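Local structure of extracellular solute-binding protein family 1 (Pseudothermotoga lettingae, 5CI5) at residues R139-N144 and A286-D291; A146-A151 and V259-G264. The protein binds a sugar, here alpha-D-tagatose, and probably delivers it to an ABC transporter as the extracellular solute-binding component. All coordinates share one frame; numbering follows the deposited sequence.

Interaction 1 of 2, residues R139-N144 and A286-D291; sequences RLLLYN and ALHPYD. With T6T (alpha-D-tagatopyranose), chain C.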
loop_
_atom_site.group_PDB
_atom_site.type_symbol
_atom_site.label_atom_id
_atom_site.label_comp_id
_atom_site.label_asym_id
_atom_site.label_seq_id
_atom_site.Cartn_x
_atom_site.Cartn_y
_atom_site.Cartn_z
ATOM N N ARG A 139 -7.123 0.875 -0.273
ATOM C CA ARG A 139 -7.147 1.066 1.175
ATOM C C ARG A 139 -8.528 1.359 1.696
ATOM O O ARG A 139 -9.327 2.091 1.089
ATOM C CB ARG A 139 -6.162 2.161 1.586
ATOM C CG ARG A 139 -4.803 1.597 1.958
ATOM C CD ARG A 139 -3.694 2.618 2.116
ATOM N NE ARG A 139 -2.553 1.997 2.800
ATOM C CZ ARG A 139 -1.641 1.224 2.219
ATOM N NH1 ARG A 139 -1.691 1.002 0.911
ATOM N NH2 ARG A 139 -0.659 0.685 2.949
ATOM N N LEU A 140 -8.775 0.738 2.838
ATOM C CA LEU A 140 -10.093 0.651 3.469
ATOM C C LEU A 140 -9.967 0.745 4.976
ATOM O O LEU A 140 -8.857 0.725 5.521
ATOM C CB LEU A 140 -10.779 -0.667 3.103
ATOM C CG LEU A 140 -10.972 -0.961 1.618
ATOM C CD1 LEU A 140 -11.196 -2.445 1.411
ATOM C CD2 LEU A 140 -12.133 -0.166 1.086
ATOM N N LEU A 141 -11.113 0.849 5.637
ATOM C CA LEU A 141 -11.156 0.628 7.075
ATOM C C LEU A 141 -11.060 -0.875 7.328
ATOM O O LEU A 141 -11.879 -1.645 6.830
ATOM C CB LEU A 141 -12.427 1.192 7.675
ATOM C CG LEU A 141 -12.559 1.083 9.176
ATOM C CD1 LEU A 141 -11.644 2.088 9.860
ATOM C CD2 LEU A 141 -14.004 1.270 9.616
ATOM N N LEU A 142 -10.037 -1.252 8.088
ATOM C CA LEU A 142 -9.881 -2.595 8.667
ATOM C C LEU A 142 -10.330 -2.540 10.111
ATOM O O LEU A 142 -9.907 -1.649 10.835
ATOM C CB LEU A 142 -8.408 -3.023 8.572
ATOM C CG LEU A 142 -8.021 -4.401 9.094
ATOM C CD1 LEU A 142 -8.561 -5.515 8.199
ATOM C CD2 LEU A 142 -6.482 -4.492 9.180
ATOM N N TYR A 143 -11.204 -3.449 10.537
ATOM C CA TYR A 143 -11.700 -3.357 11.894
ATOM C C TYR A 143 -12.010 -4.710 12.509
ATOM O O TYR A 143 -12.219 -5.701 11.814
ATOM C CB TYR A 143 -12.939 -2.441 11.929
ATOM C CG TYR A 143 -14.171 -2.969 11.220
ATOM C CD1 TYR A 143 -14.336 -2.792 9.843
ATOM C CD2 TYR A 143 -15.192 -3.606 11.928
ATOM C CE1 TYR A 143 -15.456 -3.258 9.194
ATOM C CE2 TYR A 143 -16.321 -4.078 11.278
ATOM C CZ TYR A 143 -16.451 -3.893 9.920
ATOM O OH TYR A 143 -17.568 -4.358 9.264
ATOM N N ASN A 144 -12.059 -4.692 13.841
ATOM C CA ASN A 144 -12.123 -5.866 14.687
ATOM C C ASN A 144 -13.540 -5.992 15.226
ATOM O O ASN A 144 -13.989 -5.150 15.997
ATOM C CB ASN A 144 -11.087 -5.716 15.815
ATOM C CG ASN A 144 -11.032 -6.916 16.761
ATOM O OD1 ASN A 144 -12.057 -7.441 17.185
ATOM N ND2 ASN A 144 -9.823 -7.359 17.074
ATOM N N ALA A 286 -14.346 -2.130 5.360
ATOM C CA ALA A 286 -15.424 -1.293 4.875
ATOM C C ALA A 286 -14.816 -0.090 4.210
ATOM O O ALA A 286 -13.664 0.261 4.482
ATOM C CB ALA A 286 -16.337 -0.856 6.004
ATOM N N LEU A 287 -15.583 0.562 3.352
ATOM C CA LEU A 287 -15.170 1.857 2.845
ATOM C C LEU A 287 -14.744 2.748 4.020
ATOM O O LEU A 287 -15.451 2.844 5.024
ATOM C CB LEU A 287 -16.318 2.499 2.077
ATOM C CG LEU A 287 -16.096 3.883 1.482
ATOM C CD1 LEU A 287 -14.984 3.885 0.439
ATOM C CD2 LEU A 287 -17.399 4.361 0.851
ATOM N N HIS A 288 -13.584 3.393 3.917
ATOM C CA HIS A 288 -13.145 4.177 5.049
ATOM C C HIS A 288 -14.148 5.319 5.275
ATOM O O HIS A 288 -14.643 5.941 4.317
ATOM C CB HIS A 288 -11.735 4.736 4.846
ATOM C CG HIS A 288 -11.092 5.250 6.104
ATOM N ND1 HIS A 288 -11.364 6.494 6.629
ATOM C CD2 HIS A 288 -10.162 4.694 6.916
ATOM C CE1 HIS A 288 -10.630 6.681 7.712
ATOM N NE2 HIS A 288 -9.905 5.589 7.920
ATOM N N PRO A 289 -14.475 5.587 6.542
ATOM C CA PRO A 289 -15.308 6.757 6.840
ATOM C C PRO A 289 -14.799 8.028 6.153
ATOM O O PRO A 289 -13.581 8.249 6.054
ATOM C CB PRO A 289 -15.199 6.876 8.364
ATOM C CG PRO A 289 -15.017 5.461 8.809
ATOM C CD PRO A 289 -14.129 4.835 7.763
ATOM N N TYR A 290 -15.731 8.854 5.686
ATOM C CA TYR A 290 -15.355 10.041 4.927
ATOM C C TYR A 290 -16.193 11.249 5.354
ATOM O O TYR A 290 -17.135 11.138 6.159
ATOM C CB TYR A 290 -15.468 9.766 3.415
ATOM C CG TYR A 290 -16.867 9.457 2.924
ATOM C CD1 TYR A 290 -17.718 10.467 2.506
ATOM C CD2 TYR A 290 -17.323 8.157 2.862
ATOM C CE1 TYR A 290 -18.996 10.180 2.045
ATOM C CE2 TYR A 290 -18.594 7.862 2.407
ATOM C CZ TYR A 290 -19.424 8.883 1.995
ATOM O OH TYR A 290 -20.685 8.594 1.537
ATOM N N ASP A 291 -15.801 12.406 4.828
ATOM C CA ASP A 291 -16.387 13.700 5.129
ATOM C C ASP A 291 -17.227 14.147 3.922
ATOM O O ASP A 291 -18.440 13.911 3.879
ATOM C CB ASP A 291 -15.265 14.697 5.445
ATOM C CG ASP A 291 -15.753 16.123 5.580
ATOM O OD1 ASP A 291 -16.836 16.324 6.167
ATOM O OD2 ASP A 291 -15.039 17.039 5.117
HETATM O O3 T6T C . -0.318 -0.730 -0.822
HETATM C C3 T6T C . 0.997 -1.276 -0.850
HETATM C C4 T6T C . 1.973 -0.182 -1.280
HETATM O O4 T6T C . 1.546 0.395 -2.521
HETATM C C5 T6T C . 2.019 0.862 -0.185
HETATM O O5 T6T C . 2.929 1.907 -0.534
HETATM C C6 T6T C . 2.407 0.218 1.143
HETATM O O6 T6T C . 1.444 -0.781 1.473
HETATM C C2 T6T C . 1.341 -1.823 0.498
HETATM O O2 T6T C . 2.586 -2.528 0.425
HETATM C C1 T6T C . 0.257 -2.802 1.001
HETATM O O1 T6T C . -0.007 -3.835 0.124
HETATM O O HOH W 1 -11.709 3.383 1.606
#
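Arg139 O is gripped twice: by Ser296 OG and, at 2.8 Å, by a water that also accepts from His288 N, bridging the segments where the chain has turned off the sheet. Leu141 and Ala286 exchange two backbone hydrogen bonds, Leu141 N to Ala286 O and Ala286 N to Leu141 O, both 2.9 Å, the mark of a hydrogen-bonded antiparallel pair. Leu141 CG stands anti to its backbone N (chi1 -177°), which brings CD2 within 4.0 Å of Pro289 CD, the side chains crossing at about a right angle. Tyr143 CE1 lies obliquely 4.1 Å from Ala286 CB, while its hydroxyl hydrogen-bonds to Pro155 O. The His288 ring is fixed at both nitrogens: ND1 donates in the ring plane to Pro289 O (2.9 Å), and NE2 pairs with Tyr182 OH. Just before the strand, Arg139, extended from CG to NE, reaches the tagatose with NH1 to O3 (2.8 Å) and NH2 to O6 (3.0 Å, N-H...O 171°); Asp85, Asp137, Trp301 and Arg370 also bond the sugar. A leucine replacing Arg139 would probably leave O3 and O6 without these donors and Glu247 without its salt-bridge mate. Strand pairing and sugar site thus adjoin at Arg139.

Interaction 2 of 2, residues A146-A151 and V259-G264; sequences AMFEKA and VAMAIG
Met147 and Phe148, neighbours on helix 145-150, meet the 259-264 segment entirely through van der Waals and selenium-aromatic contacts. The apolar packing centres on Met147, modelled as selenomethionine. Its CG lies anti to the carbonyl carbon (chi1 -66°), directing the chain to the backbone between Val259 and Ala260, where SE sits 3.5 Å from Val259 C and 3.6 Å from Ala260 CA. The chain then bends at its last torsion, and CE comes 3.8 Å from Ala260 N. The small Ala260 CB points back at the helix and touches Met147 CB at 3.9 Å. This is a helix lying against the end of an edge strand: strand 261-264 borders the three-stranded antiparallel sheet of this solute-binding protein, and the helix directly follows its central strand, 140-144, with Asn144 OD1 capping Met147 N. The aromatic contact is made by the rim of Phe148. Met261, also selenomethionine, crosses the ring at about a right angle; its CG lies in the ring plane 3.9 Å from Phe148 CE1, and its SE meets Phe148 CZ at 3.9 Å, a Met-aromatic contact at the ring edge. Tyr143 also meets the Phe148 ring, and Ile172 of helix 162-172 packs on both Phe148 and Ala260.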
loop_
_atom_site.group_PDB
_atom_site.type_symbol
_atom_site.label_atom_id
_atom_site.label_comp_id
_atom_site.label_asym_id
_atom_site.label_seq_id
_atom_site.Cartn_x
_atom_site.Cartn_y
_atom_site.Cartn_z
ATOM N N ALA A 146 -14.964 -8.224 17.286
ATOM C CA ALA A 146 -15.117 -8.577 18.688
ATOM C C ALA A 146 -14.969 -7.352 19.566
ATOM O O ALA A 146 -15.620 -7.247 20.604
ATOM C CB ALA A 146 -14.100 -9.626 19.090
HETATM N N MSE A 147 -14.099 -6.433 19.154
HETATM C CA MSE A 147 -13.880 -5.210 19.910
HETATM C C MSE A 147 -15.077 -4.290 19.789
HETATM O O MSE A 147 -15.447 -3.665 20.770
HETATM C CB MSE A 147 -12.602 -4.514 19.464
HETATM C CG MSE A 147 -11.366 -5.317 19.791
HETATM SE SE MSE A 147 -9.739 -4.393 19.326
HETATM C CE MSE A 147 -9.708 -3.106 20.771
ATOM N N PHE A 148 -15.706 -4.221 18.615
ATOM C CA PHE A 148 -16.941 -3.442 18.465
ATOM C C PHE A 148 -18.002 -3.989 19.421
ATOM O O PHE A 148 -18.623 -3.253 20.208
ATOM C CB PHE A 148 -17.434 -3.482 17.010
ATOM C CG PHE A 148 -16.902 -2.352 16.160
ATOM C CD1 PHE A 148 -15.544 -2.227 15.920
ATOM C CD2 PHE A 148 -17.760 -1.431 15.593
ATOM C CE1 PHE A 148 -15.061 -1.199 15.138
ATOM C CE2 PHE A 148 -17.280 -0.415 14.825
ATOM C CZ PHE A 148 -15.930 -0.292 14.601
ATOM N N GLU A 149 -18.157 -5.303 19.384
ATOM C CA GLU A 149 -19.172 -5.952 20.205
ATOM C C GLU A 149 -18.932 -5.688 21.685
ATOM O O GLU A 149 -19.862 -5.351 22.424
ATOM C CB GLU A 149 -19.204 -7.453 19.911
ATOM C CG GLU A 149 -20.315 -8.192 20.658
ATOM C CD GLU A 149 -20.318 -9.686 20.412
ATOM O OE1 GLU A 149 -19.506 -10.196 19.611
ATOM O OE2 GLU A 149 -21.140 -10.362 21.049
ATOM N N LYS A 150 -17.686 -5.818 22.118
ATOM C CA LYS A 150 -17.351 -5.594 23.524
ATOM C C LYS A 150 -17.710 -4.164 23.958
ATOM O O LYS A 150 -18.138 -3.937 25.100
ATOM C CB LYS A 150 -15.859 -5.883 23.751
ATOM C CG LYS A 150 -15.369 -5.674 25.168
ATOM C CD LYS A 150 -15.702 -6.870 26.037
ATOM C CE LYS A 150 -15.394 -6.607 27.510
ATOM N NZ LYS A 150 -16.187 -5.469 28.066
ATOM N N ALA A 151 -17.575 -3.209 23.034
ATOM C CA ALA A 151 -17.865 -1.803 23.320
ATOM C C ALA A 151 -19.345 -1.447 23.124
ATOM O O ALA A 151 -19.731 -0.272 23.227
ATOM C CB ALA A 151 -16.991 -0.907 22.436
ATOM N N VAL A 259 -6.329 -2.922 19.145
ATOM C CA VAL A 259 -6.630 -1.782 18.256
ATOM C C VAL A 259 -7.790 -2.164 17.376
ATOM O O VAL A 259 -7.695 -3.110 16.623
ATOM C CB VAL A 259 -5.422 -1.379 17.388
ATOM C CG1 VAL A 259 -5.815 -0.285 16.340
ATOM C CG2 VAL A 259 -4.342 -0.867 18.263
ATOM N N ALA A 260 -8.888 -1.411 17.454
ATOM C CA ALA A 260 -10.137 -1.838 16.835
ATOM C C ALA A 260 -10.284 -1.447 15.387
ATOM O O ALA A 260 -11.054 -2.086 14.674
ATOM C CB ALA A 260 -11.311 -1.299 17.613
HETATM N N MSE A 261 -9.591 -0.390 14.968
HETATM C CA MSE A 261 -9.722 0.130 13.607
HETATM C C MSE A 261 -8.370 0.615 13.148
HETATM O O MSE A 261 -7.628 1.185 13.935
HETATM C CB MSE A 261 -10.720 1.293 13.524
HETATM C CG MSE A 261 -12.152 0.926 13.774
HETATM SE SE MSE A 261 -13.334 2.446 13.545
HETATM C CE MSE A 261 -13.330 3.139 15.352
ATOM N N ALA A 262 -8.090 0.419 11.866
ATOM C CA ALA A 262 -6.899 0.964 11.230
ATOM C C ALA A 262 -7.157 1.087 9.749
ATOM O O ALA A 262 -8.191 0.649 9.253
ATOM C CB ALA A 262 -5.697 0.065 11.476
ATOM N N ILE A 263 -6.212 1.666 9.032
ATOM C CA ILE A 263 -6.248 1.606 7.589
ATOM C C ILE A 263 -5.563 0.326 7.141
ATOM O O ILE A 263 -4.487 -0.003 7.619
ATOM C CB ILE A 263 -5.602 2.866 6.954
ATOM C CG1 ILE A 263 -6.435 4.084 7.324
ATOM C CG2 ILE A 263 -5.518 2.689 5.439
ATOM C CD1 ILE A 263 -5.885 5.384 6.848
ATOM N N GLY A 264 -6.210 -0.421 6.239
ATOM C CA GLY A 264 -5.652 -1.654 5.720
ATOM C C GLY A 264 -6.335 -2.046 4.430
ATOM O O GLY A 264 -6.945 -1.220 3.761
#

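In the fold
Both contacts are buried and share one three-stranded antiparallel sheet, whose central strand 140-144 pairs with 283-286 in interaction 1 and with 261-264, the strand of interaction 2. Backbone bonds from Leu140 to Gly264 and from Leu142 to Ala262 tie the two together, their centres being about 11 Å apart. Interaction 1 lies nearer the chain centre and mixes main-chain pairing, a bridging water and sugar recognition. Interaction 2, farther out beyond the C-terminal end of strand 140-144, holds helix 145-150 by selenium, alkyl and aromatic groups. Along the chain, interaction 2 is nested within the loop that interaction 1 closes, and Tyr143 joins them, touching Ala286, Met261 and Phe148.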